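Local coordinates for Co-chaperone DjlA N-terminal domain-containing protein (Porphyromonas gingivalis, PDB 2H5N), which is of unknown function but belongs to the all-helical TerB (tellurite resistance) family and binds a magnesium ion, at residues 34-37 with 38-41; 88-91 with 92-96; 99-102 with 103-107. One frame throughout, in Å; residues are numbered along the deposited sequence.

Interaction 1 (34-37 with 38-41); sequences KIKP and AEIA. With MG (magnesium ion), chain E.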
loop_
_atom_site.group_PDB
_atom_site.type_symbol
_atom_site.label_atom_id
_atom_site.label_comp_id
_atom_site.label_asym_id
_atom_site.label_seq_id
_atom_site.Cartn_x
_atom_site.Cartn_y
_atom_site.Cartn_z
ATOM N N LYS A 34 -3.919 -6.140 -1.095
ATOM C CA LYS A 34 -5.329 -6.209 -0.722
ATOM C C LYS A 34 -5.502 -6.065 0.769
ATOM O O LYS A 34 -4.657 -6.522 1.536
ATOM C CB LYS A 34 -5.918 -7.543 -1.189
ATOM C CG LYS A 34 -6.166 -7.578 -2.698
ATOM C CD LYS A 34 -6.023 -8.973 -3.284
ATOM C CE LYS A 34 -7.279 -9.783 -3.108
ATOM N NZ LYS A 34 -7.077 -11.185 -3.539
ATOM N N ILE A 35 -6.590 -5.448 1.216
ATOM C CA ILE A 35 -6.829 -5.436 2.668
ATOM C C ILE A 35 -7.903 -6.426 3.114
ATOM O O ILE A 35 -9.021 -6.400 2.614
ATOM C CB ILE A 35 -7.093 -4.021 3.235
ATOM C CG1 ILE A 35 -8.167 -3.286 2.448
ATOM C CG2 ILE A 35 -5.778 -3.229 3.249
ATOM C CD1 ILE A 35 -8.890 -2.167 3.246
ATOM N N LYS A 36 -7.525 -7.320 4.024
ATOM C CA LYS A 36 -8.447 -8.236 4.705
ATOM C C LYS A 36 -8.551 -7.824 6.182
ATOM O O LYS A 36 -7.671 -8.160 6.991
ATOM C CB LYS A 36 -7.969 -9.688 4.576
ATOM C CG LYS A 36 -7.920 -10.247 3.114
ATOM C CD LYS A 36 -7.446 -11.720 3.025
ATOM C CE LYS A 36 -8.590 -12.732 3.252
ATOM N NZ LYS A 36 -8.140 -14.152 3.373
ATOM N N PRO A 37 -9.610 -7.066 6.542
ATOM C CA PRO A 37 -9.842 -6.572 7.912
ATOM C C PRO A 37 -9.686 -7.633 9.013
ATOM O O PRO A 37 -9.207 -7.305 10.098
ATOM C CB PRO A 37 -11.284 -6.076 7.864
ATOM C CG PRO A 37 -11.463 -5.648 6.488
ATOM C CD PRO A 37 -10.663 -6.607 5.622
ATOM N N ALA A 38 -10.061 -8.883 8.728
ATOM C CA ALA A 38 -9.848 -10.005 9.654
ATOM C C ALA A 38 -8.385 -10.317 9.994
ATOM O O ALA A 38 -8.061 -10.581 11.149
ATOM C CB ALA A 38 -10.552 -11.266 9.142
ATOM N N GLU A 39 -7.518 -10.326 8.989
ATOM C CA GLU A 39 -6.064 -10.505 9.202
ATOM C C GLU A 39 -5.459 -9.378 10.074
ATOM O O GLU A 39 -4.604 -9.623 10.933
ATOM C CB GLU A 39 -5.344 -10.517 7.861
ATOM C CG GLU A 39 -5.387 -11.856 7.111
ATOM C CD GLU A 39 -4.623 -11.827 5.781
ATOM O OE1 GLU A 39 -4.021 -10.776 5.382
ATOM O OE2 GLU A 39 -4.638 -12.881 5.108
ATOM N N ILE A 40 -5.887 -8.147 9.804
ATOM C CA ILE A 40 -5.464 -6.949 10.557
ATOM C C ILE A 40 -5.878 -6.987 12.048
ATOM O O ILE A 40 -5.104 -6.601 12.926
ATOM C CB ILE A 40 -5.952 -5.635 9.878
ATOM C CG1 ILE A 40 -5.598 -5.609 8.376
ATOM C CG2 ILE A 40 -5.428 -4.390 10.644
ATOM C CD1 ILE A 40 -4.117 -5.864 8.076
ATOM N N ALA A 41 -7.087 -7.454 12.319
ATOM C CA ALA A 41 -7.558 -7.622 13.692
ATOM C C ALA A 41 -6.770 -8.687 14.492
ATOM O O ALA A 41 -6.462 -8.478 15.674
ATOM C CB ALA A 41 -9.052 -7.955 13.681
HETATM MG MG MG E . -3.308 -8.404 1.720
HETATM O O HOH W 1 -4.657 -8.229 4.596
HETATM O O HOH W 2 -6.419 -15.146 5.725
#
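Lys36 and Glu39 meet over the first turn of helix 37-47, their side chains running obliquely across one another. Glu39 OE2 lies 3.7 Å from Lys36 CD, so the carboxylate rests against the aliphatic part of the lysine. The charged ends stay farther apart than a salt bridge allows, with Lys36 NZ 4.1 Å from Glu39 OE2. A water fills this step, accepting from Lys36 NZ and donating to Glu39 OE2. A second water accepts from Lys36 N and donates to Glu39 OE1 at 2.7 Å. Since Lys36 is the N-cap and Glu39 the third helical residue, this is a water-mediated counterpart of a capping box, not a direct one. The glutamate chain is extended, while the lysine bends at chi3 (84°) and runs past the carboxylate, its CD nearer than its NZ.

Underneath, Lys36 O receives two weak bonds, from Glu39 N at 3.0 Å and from Ile40 N at 3.3 Å. The latter opens the helical pattern, and Ala41 N to Pro37 O, 3.1 Å, continues it; Pro37 provides the first helical residue. Ile40 CG1 packs against Lys36 O at 3.6 Å, and Ile40 also touches Pro37 of the second subunit. Just upstream, Lys34 O binds the magnesium ion at 2.3 Å together with Val29 O and Asp32 OD1. Lys34 lies two residues before the N-cap, so the metal loop runs straight into the helix, and the water-bridged carboxylate probably adds favourable negative charge at the positive end of the helix dipole.

Interaction 2 (88-91 with 92-96); sequences ASYL and GVIMA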
loop_
_atom_site.group_PDB
_atom_site.type_symbol
_atom_site.label_atom_id
_atom_site.label_comp_id
_atom_site.label_asym_id
_atom_site.label_seq_id
_atom_site.Cartn_x
_atom_site.Cartn_y
_atom_site.Cartn_z
ATOM N N ALA A 88 8.026 -15.785 14.604
ATOM C CA ALA A 88 7.532 -16.632 13.492
ATOM C C ALA A 88 6.119 -17.185 13.749
ATOM O O ALA A 88 5.306 -17.309 12.826
ATOM C CB ALA A 88 8.505 -17.794 13.189
ATOM N N SER A 89 5.827 -17.536 14.998
ATOM C CA SER A 89 4.526 -18.141 15.316
ATOM C C SER A 89 3.458 -17.104 15.099
ATOM O O SER A 89 2.429 -17.393 14.507
ATOM C CB SER A 89 4.483 -18.742 16.740
ATOM O OG SER A 89 5.572 -19.637 16.908
ATOM N N TYR A 90 3.751 -15.892 15.541
ATOM C CA TYR A 90 2.885 -14.724 15.407
ATOM C C TYR A 90 2.582 -14.413 13.940
ATOM O O TYR A 90 1.433 -14.220 13.551
ATOM C CB TYR A 90 3.574 -13.519 16.068
ATOM C CG TYR A 90 2.919 -12.182 15.776
ATOM C CD1 TYR A 90 1.611 -11.925 16.197
ATOM C CD2 TYR A 90 3.608 -11.163 15.076
ATOM C CE1 TYR A 90 1.012 -10.722 15.941
ATOM C CE2 TYR A 90 3.004 -9.927 14.834
ATOM C CZ TYR A 90 1.703 -9.712 15.270
ATOM O OH TYR A 90 1.052 -8.504 15.047
ATOM N N LEU A 91 3.623 -14.412 13.110
ATOM C CA LEU A 91 3.437 -14.102 11.720
ATOM C C LEU A 91 2.585 -15.185 11.068
ATOM O O LEU A 91 1.749 -14.886 10.243
ATOM C CB LEU A 91 4.770 -13.865 11.017
ATOM C CG LEU A 91 5.502 -12.562 11.405
ATOM C CD1 LEU A 91 6.905 -12.608 10.873
ATOM C CD2 LEU A 91 4.766 -11.273 10.916
ATOM N N GLY A 92 2.745 -16.425 11.527
ATOM C CA GLY A 92 2.064 -17.549 10.978
ATOM C C GLY A 92 0.593 -17.622 11.288
ATOM O O GLY A 92 -0.186 -18.117 10.457
ATOM N N VAL A 93 0.202 -17.141 12.465
ATOM C CA VAL A 93 -1.203 -17.142 12.830
ATOM C C VAL A 93 -1.994 -15.977 12.250
ATOM O O VAL A 93 -3.219 -16.082 12.157
ATOM C CB VAL A 93 -1.436 -17.196 14.368
ATOM C CG1 VAL A 93 -0.620 -18.332 15.004
ATOM C CG2 VAL A 93 -1.138 -15.870 14.996
ATOM N N ILE A 94 -1.321 -14.878 11.868
ATOM C CA ILE A 94 -2.018 -13.716 11.274
ATOM C C ILE A 94 -2.831 -14.082 10.028
ATOM O O ILE A 94 -3.997 -13.679 9.897
ATOM C CB ILE A 94 -1.067 -12.533 10.998
ATOM C CG1 ILE A 94 -0.761 -11.822 12.301
ATOM C CG2 ILE A 94 -1.659 -11.542 9.940
ATOM C CD1 ILE A 94 0.483 -10.920 12.235
ATOM N N MET A 95 -2.236 -14.862 9.127
ATOM C CA MET A 95 -2.927 -15.185 7.891
ATOM C C MET A 95 -3.711 -16.505 7.952
ATOM O O MET A 95 -4.411 -16.847 7.000
ATOM C CB MET A 95 -1.988 -15.070 6.667
ATOM C CG MET A 95 -1.439 -13.628 6.403
ATOM S SD MET A 95 -0.453 -13.607 4.925
ATOM C CE MET A 95 0.752 -14.810 5.435
ATOM N N ALA A 96 -3.609 -17.240 9.059
ATOM C CA ALA A 96 -4.376 -18.477 9.186
ATOM C C ALA A 96 -5.849 -18.149 9.417
ATOM O O ALA A 96 -6.184 -17.153 10.067
ATOM C CB ALA A 96 -3.826 -19.389 10.312
#
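Gly92 N donates to Ala88 O at 3.0 Å and continues the helical bonding into the last turn of helix 81-94. Val93 follows, its N bonded to Ser89 O at 3.0 Å and making a weak second bond to Tyr90 O. Its two methyls sit over the carbonyls of the preceding turn, CG1 against Ser89 O at 3.2 Å and CG2 against Tyr90 O.

Ile94 carries the side-chain contact. Its N reaches Tyr90 O at 3.3 Å, and its CD1 comes over one face of the Tyr90 ring, 3.8 Å from the centroid and 22° off the normal, a CH-pi contact displaced toward the hydroxyl end, where CD1 is 3.5 Å from Tyr90 CZ. The tyrosine has CG anti to its backbone N (chi1 169°), which leans the outward-pointing ring toward the next turn, where the Ile94 methyl covers one face. Leu91 CD2 approaches the same methyl more loosely, at 4.5 Å. Beyond the helical bonds, Met95 packs on Met28 and Glu39, and Ala96 N closes weakly on Val93 O.

The ring is fixed at its far end as well: Tyr90 OH bonds to Met43 O and the ring meets Phe50 edge-to-face, while Ile94 packs on Val29 and Met43. The helix end thus packs against helices 15-30 and 37-47 on the Tyr90 and Ile94 side, and touches helix 123-130 through Ser89, Tyr90, Val93 and Ala96. With its hydroxyl bonded to a main-chain carbonyl, the tyrosine can present an apolar face to Ile94 while its polar atom remains satisfied within a buried interior.

Interaction 3 (99-102 with 103-107); sequences GDID and DNELA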
loop_
_atom_site.group_PDB
_atom_site.type_symbol
_atom_site.label_atom_id
_atom_site.label_comp_id
_atom_site.label_asym_id
_atom_site.label_seq_id
_atom_site.Cartn_x
_atom_site.Cartn_y
_atom_site.Cartn_z
ATOM N N GLY A 99 -7.316 -22.351 11.379
ATOM C CA GLY A 99 -6.141 -23.214 11.551
ATOM C C GLY A 99 -5.541 -23.724 10.256
ATOM O O GLY A 99 -4.720 -24.675 10.244
ATOM N N ASP A 100 -5.986 -23.122 9.157
ATOM C CA ASP A 100 -5.452 -23.435 7.831
ATOM C C ASP A 100 -4.862 -22.199 7.144
ATOM O O ASP A 100 -5.343 -21.085 7.305
ATOM C CB ASP A 100 -6.512 -24.104 6.951
ATOM C CG ASP A 100 -6.812 -25.536 7.389
ATOM O OD1 ASP A 100 -5.907 -26.203 7.945
ATOM O OD2 ASP A 100 -7.954 -25.997 7.176
ATOM N N ILE A 101 -3.804 -22.422 6.375
ATOM C CA ILE A 101 -3.200 -21.371 5.613
ATOM C C ILE A 101 -3.086 -21.841 4.151
ATOM O O ILE A 101 -2.714 -22.991 3.891
ATOM C CB ILE A 101 -1.852 -20.970 6.289
ATOM C CG1 ILE A 101 -1.373 -19.586 5.835
ATOM C CG2 ILE A 101 -0.803 -22.069 6.135
ATOM C CD1 ILE A 101 -0.016 -19.129 6.501
ATOM N N ASP A 102 -3.452 -20.990 3.194
ATOM C CA ASP A 102 -3.298 -21.391 1.798
ATOM C C ASP A 102 -1.854 -21.246 1.361
ATOM O O ASP A 102 -1.048 -20.663 2.096
ATOM C CB ASP A 102 -4.311 -20.715 0.840
ATOM C CG ASP A 102 -4.023 -19.242 0.575
ATOM O OD1 ASP A 102 -2.849 -18.832 0.489
ATOM O OD2 ASP A 102 -5.008 -18.486 0.409
ATOM N N ASP A 103 -1.535 -21.789 0.178
ATOM C CA ASP A 103 -0.160 -21.930 -0.306
ATOM C C ASP A 103 0.554 -20.600 -0.564
ATOM O O ASP A 103 1.783 -20.518 -0.440
ATOM C CB ASP A 103 -0.116 -22.738 -1.601
ATOM C CG ASP A 103 -0.783 -24.083 -1.481
ATOM O OD1 ASP A 103 -0.465 -24.870 -0.570
ATOM O OD2 ASP A 103 -1.642 -24.360 -2.326
ATOM N N ASN A 104 -0.221 -19.587 -0.948
ATOM C CA ASN A 104 0.326 -18.263 -1.254
ATOM C C ASN A 104 0.726 -17.547 0.017
ATOM O O ASN A 104 1.806 -16.959 0.077
ATOM C CB ASN A 104 -0.668 -17.437 -2.069
ATOM C CG ASN A 104 -1.158 -18.179 -3.304
ATOM O OD1 ASN A 104 -0.350 -18.721 -4.081
ATOM N ND2 ASN A 104 -2.480 -18.220 -3.493
ATOM N N GLU A 105 -0.154 -17.617 1.012
ATOM C CA GLU A 105 0.083 -17.155 2.374
ATOM C C GLU A 105 1.247 -17.870 3.040
ATOM O O GLU A 105 2.077 -17.241 3.681
ATOM C CB GLU A 105 -1.180 -17.360 3.211
ATOM C CG GLU A 105 -2.085 -16.198 3.145
ATOM C CD GLU A 105 -3.545 -16.560 2.901
ATOM O OE1 GLU A 105 -4.102 -17.426 3.626
ATOM O OE2 GLU A 105 -4.127 -15.940 1.971
ATOM N N LEU A 106 1.307 -19.183 2.869
ATOM C CA LEU A 106 2.401 -19.982 3.362
ATOM C C LEU A 106 3.708 -19.521 2.737
ATOM O O LEU A 106 4.707 -19.393 3.445
ATOM C CB LEU A 106 2.163 -21.480 3.111
ATOM C CG LEU A 106 3.345 -22.425 3.425
ATOM C CD1 LEU A 106 3.838 -22.305 4.885
ATOM C CD2 LEU A 106 2.987 -23.886 3.075
ATOM N N ALA A 107 3.691 -19.246 1.433
ATOM C CA ALA A 107 4.874 -18.743 0.763
ATOM C C ALA A 107 5.332 -17.393 1.299
ATOM O O ALA A 107 6.528 -17.142 1.404
ATOM C CB ALA A 107 4.671 -18.691 -0.790
#
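The backbone turns from an extended approach at Ile101 and Asp102 into helix 103-116, and Leu106 N closes the first turn on Asp102 O at 2.9 Å, lying in the carbonyl plane. Asp102 is the N-cap, and its side chain does the capping. Its OD1 takes Glu105 N at 3.0 Å in a nearly straight bond (178°), met almost along the C-O axis, and a weak, bent second bond from Asn104 N at 3.1 Å. CG lies between the backbone N and the carbonyl carbon (chi1 73°), which curls the carboxylate back over the first-turn amides, which lack helical partners.

Glu105 crosses Asp102 at about a right angle. Its chain bends at chi2 and brings its carboxylate beside that of the aspartate, the two planes 40° apart and Asp102 OD2 3.1 Å from Glu105 OE2. Glu105 OE1 comes back to 3.6 Å from Asp102 N, in the place of a capping-box partner but at a long distance. On another flank of the turn Ile101 lies across the base of Glu105: CG1 packs 3.4 Å from Glu105 CB, and Ile101 CG2 meets Leu106 CB at 4.3 Å, a loose hydrophobic staple.

Further along, Ala107 packs on Leu108 of the third subunit, placing this turn near a subunit boundary. Two carboxylates so close would repel if both were fully charged; their closeness may raise the pKa of one, perhaps Glu105, or the pair may hold a proton between them, while the two amides gripping Asp102 OD1 and the positive end of the helix dipole would favour keeping the aspartate ionised.

How the interactions relate
Following the chain, interactions 1, 2 and 3 come in series, none enclosing or crossing another; each lies within one continuous stretch, so none closes a long loop. Interaction 1 opens helix 37-47 after the magnesium loop, interaction 2 ends helix 81-94, and interaction 3 opens helix 103-116. The two starts run parallel: after an Asp-Gly loop come isoleucine, N-cap and, three residues on, glutamate (Ile35-Lys36-Glu39, Ile101-Asp102-Glu105), perhaps a repeated motif. Interaction 2 lies between them: Glu39 OE2 packs on Met95 CG at 3.5 Å, and Met95 CE reaches Glu105 O at 3.3 Å. Met95 thus joins both helix starts, whereas interactions 1 and 3 do not touch, their nearest atoms about 4 Å apart.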